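Local coordinates for protein high choriolytic enzyme 1 (Oryzias latipes, PDB 3VTG) that cuts the inner layer of the fish egg envelope at hatching, as a zinc-dependent endopeptidase of the astacin family, at residues M3-K13 / L75-E83; G18-I26 / R52-I63. All blocks are in the same frame, centred on the assembly; numbering follows the deposited sequence.

Contact 1: M3-K13 / L75-E83; sequences MKCWSSSCFWK and LGRKGGQQE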
loop_
_atom_site.group_PDB
_atom_site.type_symbol
_atom_site.label_atom_id
_atom_site.label_comp_id
_atom_site.label_asym_id
_atom_site.label_seq_id
_atom_site.Cartn_x
_atom_site.Cartn_y
_atom_site.Cartn_z
ATOM N N MET A 3 -1.846 -7.677 -6.822
ATOM C CA MET A 3 -1.851 -7.666 -8.278
ATOM C C MET A 3 -1.687 -9.091 -8.799
ATOM O O MET A 3 -1.046 -9.927 -8.152
ATOM C CB MET A 3 -0.750 -6.751 -8.812
ATOM C CG MET A 3 0.659 -7.185 -8.444
ATOM S SD MET A 3 1.903 -5.957 -8.873
ATOM C CE MET A 3 1.777 -5.916 -10.659
ATOM N N LYS A 4 -2.287 -9.369 -9.953
ATOM C CA LYS A 4 -2.167 -10.674 -10.585
ATOM C C LYS A 4 -1.037 -10.655 -11.601
ATOM O O LYS A 4 -1.121 -9.981 -12.628
ATOM C CB LYS A 4 -3.480 -11.090 -11.260
ATOM C CG LYS A 4 -4.520 -11.671 -10.317
ATOM C CD LYS A 4 -5.693 -12.251 -11.091
ATOM C CE LYS A 4 -6.753 -12.813 -10.157
ATOM N NZ LYS A 4 -7.862 -13.465 -10.907
ATOM N N CYS A 5 0.032 -11.375 -11.280
ATOM C CA CYS A 5 1.117 -11.636 -12.214
ATOM C C CYS A 5 1.693 -12.995 -11.865
ATOM O O CYS A 5 2.002 -13.270 -10.703
ATOM C CB CYS A 5 2.202 -10.556 -12.148
ATOM S SG CYS A 5 3.552 -10.814 -13.327
ATOM N N TRP A 6 1.826 -13.843 -12.877
ATOM C CA TRP A 6 2.238 -15.222 -12.677
ATOM C C TRP A 6 3.725 -15.366 -12.495
ATOM O O TRP A 6 4.182 -16.262 -11.785
ATOM C CB TRP A 6 1.761 -16.076 -13.848
ATOM C CG TRP A 6 2.064 -17.542 -13.683
ATOM C CD1 TRP A 6 1.303 -18.497 -13.014
ATOM C CD2 TRP A 6 3.234 -18.270 -14.185
ATOM N NE1 TRP A 6 1.904 -19.726 -13.068
ATOM C CE2 TRP A 6 3.065 -19.663 -13.751
ATOM C CE3 TRP A 6 4.364 -17.924 -14.919
ATOM C CZ2 TRP A 6 3.994 -20.647 -14.060
ATOM C CZ3 TRP A 6 5.292 -18.926 -15.222
ATOM C CH2 TRP A 6 5.109 -20.253 -14.801
ATOM N N SER A 7 4.488 -14.472 -13.121
ATOM C CA SER A 7 5.937 -14.638 -13.263
ATOM C C SER A 7 6.771 -14.323 -12.021
ATOM O O SER A 7 7.808 -14.945 -11.801
ATOM C CB SER A 7 6.452 -13.829 -14.455
ATOM O OG SER A 7 6.134 -12.456 -14.321
ATOM N N SER A 8 6.337 -13.355 -11.221
ATOM C CA SER A 8 7.089 -12.946 -10.024
ATOM C C SER A 8 8.425 -12.247 -10.342
ATOM O O SER A 8 9.177 -11.889 -9.436
ATOM C CB SER A 8 7.279 -14.115 -9.042
ATOM O OG SER A 8 6.028 -14.638 -8.622
ATOM N N SER A 9 8.717 -12.061 -11.632
ATOM C CA SER A 9 9.595 -10.971 -12.055
ATOM C C SER A 9 8.864 -9.694 -11.636
ATOM O O SER A 9 9.461 -8.623 -11.504
ATOM C CB SER A 9 9.815 -10.993 -13.569
ATOM O OG SER A 9 8.582 -10.914 -14.270
ATOM N N CYS A 10 7.557 -9.857 -11.426
ATOM C CA CYS A 10 6.635 -8.817 -10.979
ATOM C C CYS A 10 6.735 -8.502 -9.489
ATOM O O CYS A 10 6.267 -7.457 -9.043
ATOM C CB CYS A 10 5.201 -9.249 -11.288
ATOM S SG CYS A 10 4.781 -9.213 -13.043
ATOM N N PHE A 11 7.330 -9.414 -8.723
ATOM C CA PHE A 11 7.408 -9.273 -7.269
ATOM C C PHE A 11 8.859 -9.293 -6.811
ATOM O O PHE A 11 9.744 -9.708 -7.557
ATOM C CB PHE A 11 6.609 -10.386 -6.579
ATOM C CG PHE A 11 5.150 -10.399 -6.945
ATOM C CD1 PHE A 11 4.245 -9.567 -6.293
ATOM C CD2 PHE A 11 4.679 -11.242 -7.949
ATOM C CE1 PHE A 11 2.900 -9.573 -6.632
ATOM C CE2 PHE A 11 3.335 -11.254 -8.292
ATOM C CZ PHE A 11 2.444 -10.421 -7.629
ATOM N N TRP A 12 9.102 -8.829 -5.587
ATOM C CA TRP A 12 10.451 -8.831 -5.024
ATOM C C TRP A 12 10.924 -10.235 -4.792
ATOM O O TRP A 12 10.141 -11.112 -4.425
ATOM C CB TRP A 12 10.505 -7.978 -3.761
ATOM C CG TRP A 12 10.173 -6.547 -4.083
ATOM C CD1 TRP A 12 8.931 -5.925 -4.000
ATOM C CD2 TRP A 12 11.078 -5.526 -4.623
ATOM N NE1 TRP A 12 9.010 -4.621 -4.417
ATOM C CE2 TRP A 12 10.271 -4.316 -4.800
ATOM C CE3 TRP A 12 12.432 -5.489 -4.947
ATOM C CZ2 TRP A 12 10.813 -3.136 -5.289
ATOM C CZ3 TRP A 12 12.969 -4.293 -5.434
ATOM C CH2 TRP A 12 12.178 -3.146 -5.604
ATOM N N LYS A 13 12.211 -10.459 -5.043
ATOM C CA LYS A 13 12.801 -11.790 -4.985
ATOM C C LYS A 13 12.959 -12.306 -3.562
ATOM O O LYS A 13 13.382 -11.576 -2.665
ATOM C CB LYS A 13 14.157 -11.796 -5.690
ATOM C CG LYS A 13 14.074 -11.846 -7.209
ATOM C CD LYS A 13 15.448 -11.775 -7.866
ATOM C CE LYS A 13 16.426 -12.807 -7.316
ATOM N NZ LYS A 13 15.933 -14.212 -7.382
ATOM N N LEU A 75 3.358 -0.348 -8.290
ATOM C CA LEU A 75 2.844 -1.628 -7.802
ATOM C C LEU A 75 3.802 -2.776 -8.091
ATOM O O LEU A 75 4.042 -3.109 -9.250
ATOM C CB LEU A 75 1.497 -1.945 -8.454
ATOM C CG LEU A 75 0.188 -1.505 -7.810
ATOM C CD1 LEU A 75 -0.953 -1.851 -8.752
ATOM C CD2 LEU A 75 -0.004 -2.184 -6.463
ATOM N N GLY A 76 4.332 -3.391 -7.037
ATOM C CA GLY A 76 5.254 -4.516 -7.186
ATOM C C GLY A 76 6.643 -4.077 -7.613
ATOM O O GLY A 76 6.949 -2.880 -7.616
ATOM N N ARG A 77 7.484 -5.049 -7.963
ATOM C CA ARG A 77 8.824 -4.777 -8.487
ATOM C C ARG A 77 8.738 -4.478 -9.980
ATOM O O ARG A 77 8.280 -5.313 -10.765
ATOM C CB ARG A 77 9.777 -5.955 -8.221
ATOM C CG ARG A 77 11.147 -5.820 -8.885
ATOM C CD ARG A 77 12.155 -6.847 -8.382
ATOM N NE ARG A 77 11.752 -8.223 -8.666
ATOM C CZ ARG A 77 12.458 -9.105 -9.372
ATOM N NH1 ARG A 77 13.642 -8.784 -9.888
ATOM N NH2 ARG A 77 11.976 -10.325 -9.554
ATOM N N LYS A 78 9.183 -3.284 -10.362
ATOM C CA LYS A 78 9.062 -2.818 -11.743
ATOM C C LYS A 78 10.320 -3.071 -12.563
ATOM O O LYS A 78 10.280 -3.021 -13.791
ATOM C CB LYS A 78 8.721 -1.326 -11.778
ATOM C CG LYS A 78 7.456 -0.944 -11.025
ATOM C CD LYS A 78 6.203 -1.551 -11.639
ATOM C CE LYS A 78 5.854 -0.897 -12.966
ATOM N NZ LYS A 78 4.546 -1.371 -13.490
ATOM N N GLY A 79 11.431 -3.334 -11.884
ATOM C CA GLY A 79 12.709 -3.523 -12.560
ATOM C C GLY A 79 13.519 -2.244 -12.561
ATOM O O GLY A 79 13.076 -1.216 -13.072
ATOM N N GLY A 80 14.712 -2.310 -11.982
ATOM C CA GLY A 80 15.585 -1.147 -11.882
ATOM C C GLY A 80 15.124 -0.159 -10.832
ATOM O O GLY A 80 14.550 -0.541 -9.812
ATOM N N GLN A 81 15.382 1.116 -11.090
ATOM C CA GLN A 81 14.974 2.183 -10.188
ATOM C C GLN A 81 13.475 2.398 -10.298
ATOM O O GLN A 81 12.963 2.666 -11.382
ATOM C CB GLN A 81 15.710 3.471 -10.552
ATOM C CG GLN A 81 15.436 4.652 -9.634
ATOM C CD GLN A 81 16.407 5.797 -9.856
ATOM O OE1 GLN A 81 17.320 5.707 -10.674
ATOM N NE2 GLN A 81 16.215 6.878 -9.118
ATOM N N GLN A 82 12.772 2.263 -9.177
ATOM C CA GLN A 82 11.359 2.624 -9.122
ATOM C C GLN A 82 11.122 3.627 -8.005
ATOM O O GLN A 82 11.649 3.483 -6.899
ATOM C CB GLN A 82 10.458 1.392 -8.978
ATOM C CG GLN A 82 10.524 0.672 -7.642
ATOM C CD GLN A 82 9.718 -0.605 -7.660
ATOM O OE1 GLN A 82 10.105 -1.585 -8.300
ATOM N NE2 GLN A 82 8.588 -0.604 -6.963
ATOM N N GLU A 83 10.333 4.649 -8.304
ATOM C CA GLU A 83 10.113 5.725 -7.354
ATOM C C GLU A 83 8.954 5.454 -6.407
ATOM O O GLU A 83 7.973 4.783 -6.753
ATOM C CB GLU A 83 9.956 7.075 -8.067
ATOM C CG GLU A 83 11.269 7.591 -8.646
ATOM C CD GLU A 83 11.221 9.032 -9.135
ATOM O OE1 GLU A 83 10.120 9.577 -9.359
ATOM O OE2 GLU A 83 12.308 9.621 -9.304
#
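The N-terminal segment of this astacin-family protease, looped by the Cys5-Cys10 disulfide, is fastened here to the loop that leads into strand 81-86, chiefly through Arg77 and Trp12. The backbone of Arg77 gives its N-H to Cys10 O at 2.9 Å. Its side chain, with CG anti to the backbone N (chi1 173°) and a bend at chi3, folds the guanidinium back so that its edge meets the carbonyls of Ser8 and Phe11. Arg77 NE binds Phe11 O at 2.7 Å, with an N-H...O angle of 155°. Arg77 NH2 meets a lone pair of Ser8 O at 3.2 Å and adds a weak bond to Phe11 O. Ser8 O also accepts from Phe11 N, so one carbonyl helps close the turn and holds the arginine. Lys13 CG lies over one guanidinium face, 3.5 Å from Arg77 NH2, and Ser9 O lies over the other. NH1 turns away to a salt bridge with Asp61, so the group is fixed on several sides. Nearer the backbone, Arg77 CB sits over the five-membered ring of Trp12, 3.9 Å from the centroid, a CH-pi contact. The indole NE1 bonds to Ala104 O, next to the zinc ligand His103. Trp12 CZ2 reaches Gln82 OE1 at 3.5 Å, while the amide of Gln82 ties its own loop by bonding Gly76 O and Lys78 N. At the other end, Met3 SD lies 3.6 Å from Leu75 O. The contact thus anchors the disulfide-looped N-terminus beside the HExxH zinc helix of a mature astacin-family protease.

Contact 2: G18-I26 / R52-I63; sequences GLVVIPYVI and RFVRRTNEYDFI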
loop_
_atom_site.group_PDB
_atom_site.type_symbol
_atom_site.label_atom_id
_atom_site.label_comp_id
_atom_site.label_asym_id
_atom_site.label_seq_id
_atom_site.Cartn_x
_atom_site.Cartn_y
_atom_site.Cartn_z
ATOM N N GLY A 18 14.802 -17.329 2.962
ATOM C CA GLY A 18 13.407 -16.946 3.174
ATOM C C GLY A 18 13.134 -15.453 3.176
ATOM O O GLY A 18 11.995 -15.028 2.974
ATOM N N LEU A 19 14.167 -14.649 3.404
ATOM C CA LEU A 19 13.991 -13.200 3.487
ATOM C C LEU A 19 13.822 -12.558 2.119
ATOM O O LEU A 19 14.473 -12.953 1.147
ATOM C CB LEU A 19 15.147 -12.542 4.249
ATOM C CG LEU A 19 15.367 -12.992 5.699
ATOM C CD1 LEU A 19 16.511 -12.208 6.323
ATOM C CD2 LEU A 19 14.101 -12.867 6.539
ATOM N N VAL A 20 12.920 -11.585 2.056
ATOM C CA VAL A 20 12.707 -10.783 0.858
ATOM C C VAL A 20 13.364 -9.431 1.108
ATOM O O VAL A 20 12.801 -8.553 1.767
ATOM C CB VAL A 20 11.206 -10.635 0.528
ATOM C CG1 VAL A 20 11.004 -9.772 -0.708
ATOM C CG2 VAL A 20 10.564 -12.001 0.324
ATOM N N VAL A 21 14.577 -9.287 0.591
ATOM C CA VAL A 21 15.406 -8.130 0.886
ATOM C C VAL A 21 15.213 -7.094 -0.213
ATOM O O VAL A 21 15.518 -7.345 -1.378
ATOM C CB VAL A 21 16.886 -8.536 1.059
ATOM C CG1 VAL A 21 17.765 -7.308 1.228
ATOM C CG2 VAL A 21 17.042 -9.462 2.258
ATOM N N ILE A 22 14.671 -5.941 0.169
ATOM C CA ILE A 22 14.306 -4.897 -0.782
ATOM C C ILE A 22 15.193 -3.674 -0.576
ATOM O O ILE A 22 15.084 -2.994 0.445
ATOM C CB ILE A 22 12.812 -4.525 -0.672
ATOM C CG1 ILE A 22 11.943 -5.771 -0.876
ATOM C CG2 ILE A 22 12.449 -3.434 -1.674
ATOM C CD1 ILE A 22 10.470 -5.552 -0.610
ATOM N N PRO A 23 16.089 -3.399 -1.539
ATOM C CA PRO A 23 17.007 -2.272 -1.400
ATOM C C PRO A 23 16.325 -0.945 -1.692
ATOM O O PRO A 23 15.405 -0.882 -2.510
ATOM C CB PRO A 23 18.084 -2.550 -2.459
ATOM C CG PRO A 23 17.823 -3.933 -2.958
ATOM C CD PRO A 23 16.362 -4.170 -2.762
ATOM N N TYR A 24 16.782 0.108 -1.022
ATOM C CA TYR A 24 16.229 1.443 -1.230
ATOM C C TYR A 24 17.278 2.532 -1.075
ATOM O O TYR A 24 18.310 2.328 -0.434
ATOM C CB TYR A 24 15.064 1.713 -0.264
ATOM C CG TYR A 24 15.493 1.797 1.185
ATOM C CD1 TYR A 24 15.956 2.998 1.735
ATOM C CD2 TYR A 24 15.449 0.673 2.004
ATOM C CE1 TYR A 24 16.367 3.068 3.055
ATOM C CE2 TYR A 24 15.854 0.735 3.325
ATOM C CZ TYR A 24 16.312 1.931 3.844
ATOM O OH TYR A 24 16.709 1.982 5.155
ATOM N N VAL A 25 16.989 3.684 -1.671
ATOM C CA VAL A 25 17.717 4.920 -1.407
ATOM C C VAL A 25 16.705 5.991 -1.016
ATOM O O VAL A 25 15.556 5.968 -1.468
ATOM C CB VAL A 25 18.584 5.380 -2.612
ATOM C CG1 VAL A 25 19.678 4.362 -2.915
ATOM C CG2 VAL A 25 17.740 5.650 -3.852
ATOM N N ILE A 26 17.128 6.911 -0.157
ATOM C CA ILE A 26 16.280 8.016 0.273
ATOM C C ILE A 26 16.911 9.331 -0.178
ATOM O O ILE A 26 18.079 9.604 0.118
ATOM C CB ILE A 26 16.049 7.994 1.803
ATOM C CG1 ILE A 26 15.286 6.723 2.209
ATOM C CG2 ILE A 26 15.292 9.237 2.256
ATOM C CD1 ILE A 26 15.185 6.491 3.705
ATOM N N ARG A 52 12.335 -7.415 4.372
ATOM C CA ARG A 52 13.374 -6.564 4.953
ATOM C C ARG A 52 13.777 -5.456 3.981
ATOM O O ARG A 52 14.398 -5.720 2.956
ATOM C CB ARG A 52 14.618 -7.381 5.332
ATOM C CG ARG A 52 14.383 -8.529 6.301
ATOM C CD ARG A 52 14.070 -8.060 7.713
ATOM N NE ARG A 52 13.871 -9.211 8.590
ATOM C CZ ARG A 52 12.697 -9.805 8.799
ATOM N NH1 ARG A 52 11.594 -9.352 8.212
ATOM N NH2 ARG A 52 12.628 -10.857 9.604
ATOM N N PHE A 53 13.416 -4.219 4.304
ATOM C CA PHE A 53 13.888 -3.070 3.544
ATOM C C PHE A 53 15.284 -2.707 4.042
ATOM O O PHE A 53 15.475 -2.478 5.238
ATOM C CB PHE A 53 12.921 -1.892 3.694
ATOM C CG PHE A 53 11.570 -2.134 3.078
ATOM C CD1 PHE A 53 11.380 -1.989 1.708
ATOM C CD2 PHE A 53 10.486 -2.511 3.866
ATOM C CE1 PHE A 53 10.139 -2.218 1.134
ATOM C CE2 PHE A 53 9.239 -2.738 3.298
ATOM C CZ PHE A 53 9.068 -2.592 1.930
ATOM N N VAL A 54 16.258 -2.688 3.129
ATOM C CA VAL A 54 17.656 -2.393 3.477
ATOM C C VAL A 54 18.228 -1.300 2.586
ATOM O O VAL A 54 17.852 -1.182 1.421
ATOM C CB VAL A 54 18.575 -3.638 3.386
ATOM C CG1 VAL A 54 18.076 -4.760 4.283
ATOM C CG2 VAL A 54 18.737 -4.111 1.946
ATOM N N ARG A 55 19.144 -0.504 3.128
ATOM C CA ARG A 55 19.831 0.491 2.316
ATOM C C ARG A 55 20.540 -0.184 1.148
ATOM O O ARG A 55 21.206 -1.208 1.317
ATOM C CB ARG A 55 20.818 1.310 3.149
ATOM C CG ARG A 55 20.140 2.285 4.099
ATOM C CD ARG A 55 21.134 3.215 4.778
ATOM N NE ARG A 55 21.984 2.491 5.719
ATOM C CZ ARG A 55 21.649 2.209 6.975
ATOM N NH1 ARG A 55 20.476 2.600 7.467
ATOM N NH2 ARG A 55 22.492 1.534 7.741
ATOM N N ARG A 56 20.355 0.383 -0.039
ATOM C CA ARG A 56 20.966 -0.126 -1.259
ATOM C C ARG A 56 22.487 -0.045 -1.199
ATOM O O ARG A 56 23.055 0.902 -0.651
ATOM C CB ARG A 56 20.461 0.669 -2.466
ATOM C CG ARG A 56 20.897 0.125 -3.817
ATOM C CD ARG A 56 20.769 1.177 -4.905
ATOM N NE ARG A 56 21.104 0.616 -6.213
ATOM C CZ ARG A 56 21.415 1.330 -7.292
ATOM N NH1 ARG A 56 21.444 2.656 -7.249
ATOM N NH2 ARG A 56 21.690 0.709 -8.430
ATOM N N THR A 57 23.132 -1.061 -1.759
ATOM C CA THR A 57 24.555 -1.019 -2.047
ATOM C C THR A 57 24.680 -0.695 -3.537
ATOM O O THR A 57 24.867 0.467 -3.906
ATOM C CB THR A 57 25.231 -2.351 -1.665
ATOM O OG1 THR A 57 25.017 -2.601 -0.269
ATOM C CG2 THR A 57 26.726 -2.305 -1.933
ATOM N N ASN A 58 24.531 -1.710 -4.387
ATOM C CA ASN A 58 24.528 -1.511 -5.835
ATOM C C ASN A 58 23.552 -2.442 -6.557
ATOM O O ASN A 58 23.712 -2.722 -7.749
ATOM C CB ASN A 58 25.946 -1.648 -6.402
ATOM C CG ASN A 58 26.117 -0.941 -7.737
ATOM O OD1 ASN A 58 25.430 0.037 -8.034
ATOM N ND2 ASN A 58 27.039 -1.441 -8.551
ATOM N N GLU A 59 22.526 -2.900 -5.842
ATOM C CA GLU A 59 21.525 -3.794 -6.426
ATOM C C GLU A 59 20.819 -3.121 -7.596
ATOM O O GLU A 59 20.597 -1.909 -7.583
ATOM C CB GLU A 59 20.489 -4.219 -5.383
ATOM C CG GLU A 59 21.039 -5.040 -4.227
ATOM C CD GLU A 59 21.458 -4.198 -3.031
ATOM O OE1 GLU A 59 21.695 -2.981 -3.189
ATOM O OE2 GLU A 59 21.555 -4.762 -1.925
ATOM N N TYR A 60 20.461 -3.909 -8.603
ATOM C CA TYR A 60 19.812 -3.361 -9.783
ATOM C C TYR A 60 18.372 -2.895 -9.517
ATOM O O TYR A 60 18.003 -1.787 -9.904
ATOM C CB TYR A 60 19.870 -4.335 -10.967
ATOM C CG TYR A 60 19.011 -3.860 -12.109
ATOM C CD1 TYR A 60 19.330 -2.694 -12.809
ATOM C CD2 TYR A 60 17.855 -4.545 -12.460
ATOM C CE1 TYR A 60 18.523 -2.239 -13.834
ATOM C CE2 TYR A 60 17.048 -4.100 -13.491
ATOM C CZ TYR A 60 17.388 -2.950 -14.173
ATOM O OH TYR A 60 16.580 -2.508 -15.188
ATOM N N ASP A 61 17.569 -3.737 -8.868
ATOM C CA ASP A 61 16.188 -3.382 -8.527
ATOM C C ASP A 61 16.152 -2.717 -7.162
ATOM O O ASP A 61 16.587 -3.304 -6.172
ATOM C CB ASP A 61 15.278 -4.617 -8.508
ATOM C CG ASP A 61 15.346 -5.423 -9.789
ATOM O OD1 ASP A 61 15.188 -4.846 -10.881
ATOM O OD2 ASP A 61 15.528 -6.653 -9.692
ATOM N N PHE A 62 15.632 -1.496 -7.104
ATOM C CA PHE A 62 15.586 -0.766 -5.839
ATOM C C PHE A 62 14.519 0.313 -5.830
ATOM O O PHE A 62 14.079 0.777 -6.883
ATOM C CB PHE A 62 16.965 -0.172 -5.493
ATOM C CG PHE A 62 17.388 0.969 -6.379
ATOM C CD1 PHE A 62 17.260 2.285 -5.943
ATOM C CD2 PHE A 62 17.937 0.733 -7.636
ATOM C CE1 PHE A 62 17.657 3.340 -6.746
ATOM C CE2 PHE A 62 18.332 1.787 -8.446
ATOM C CZ PHE A 62 18.196 3.092 -7.998
ATOM N N ILE A 63 14.115 0.708 -4.627
ATOM C CA ILE A 63 13.152 1.782 -4.433
ATOM C C ILE A 63 13.891 3.098 -4.189
ATOM O O ILE A 63 14.796 3.171 -3.354
ATOM C CB ILE A 63 12.199 1.478 -3.259
ATOM C CG1 ILE A 63 11.395 0.200 -3.542
ATOM C CG2 ILE A 63 11.268 2.655 -3.001
ATOM C CD1 ILE A 63 10.558 -0.283 -2.373
HETATM O O HOH W 1 16.219 -0.123 6.615
#
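Tyr24 holds CG between its backbone N and carbonyl carbon (chi1 67°), and this lays its ring against strand 52-55. Arg55 has CG anti to its carbonyl carbon (chi1 -72°), which runs its side chain beside the phenol, with CG 3.6 Å from Tyr24 OH. Arg55 CA stands over one ring face in a CH-pi contact, and Phe53 C meets the ring edge. A water donates to both Tyr24 OH, at 2.6 Å, and Phe53 O. Glu39 of helix 32-43 bonds the same hydroxyl and salt-bridges Arg55. Putting a leucine at Tyr24 would probably leave that water and Glu39 without their hydroxyl partner and open a gap beside Arg55. Strands 20-26 and 52-55 pair in parallel. Ile22 N binds Arg52 O at 2.8 Å, and Val54 N binds Ile22 O. Along its other edge, strand 20-26 pairs with strand 62-63: Pro23 O takes Ile63 N and Ile63 O takes Val25 N. Ile22 lies alongside the Phe53 ring, and its CG2 touches Ile63 CD1 at 3.7 Å. Val21 CG1 and Val54 CG2 are tight at 3.4 Å. Pro23 CG packs on Glu59 CB at 3.6 Å. Strand 20-26, helix 32-43 and strand 51-55 form a beta-alpha-beta crossover, part of the mixed sheet of the astacin catalytic domain.

Contact 2 is nested in the chain loop that contact 1 closes, and both reach the same sheet through the neighbouring strands 62-66 and 81-86. Both are partly buried. Contact 2 is regular strand pairing, with Ile22, Tyr24 and Ile63 inside and Val21 and Arg55 at the surface. Contact 1 joins mostly irregular chain, held by one backbone bond and by an arginine side chain gripping carbonyls, around a buried Trp12 and with exposed serines. Asp61 links the two by a salt bridge to Arg77 and a probable hydrogen bond to Gly80 N. Trp12 also packs on Ile22 and Ile63. Contact 1 is nearer the zinc, with the Leu75 side chain about 8 Å from it, against about 14 Å for that of Ile63.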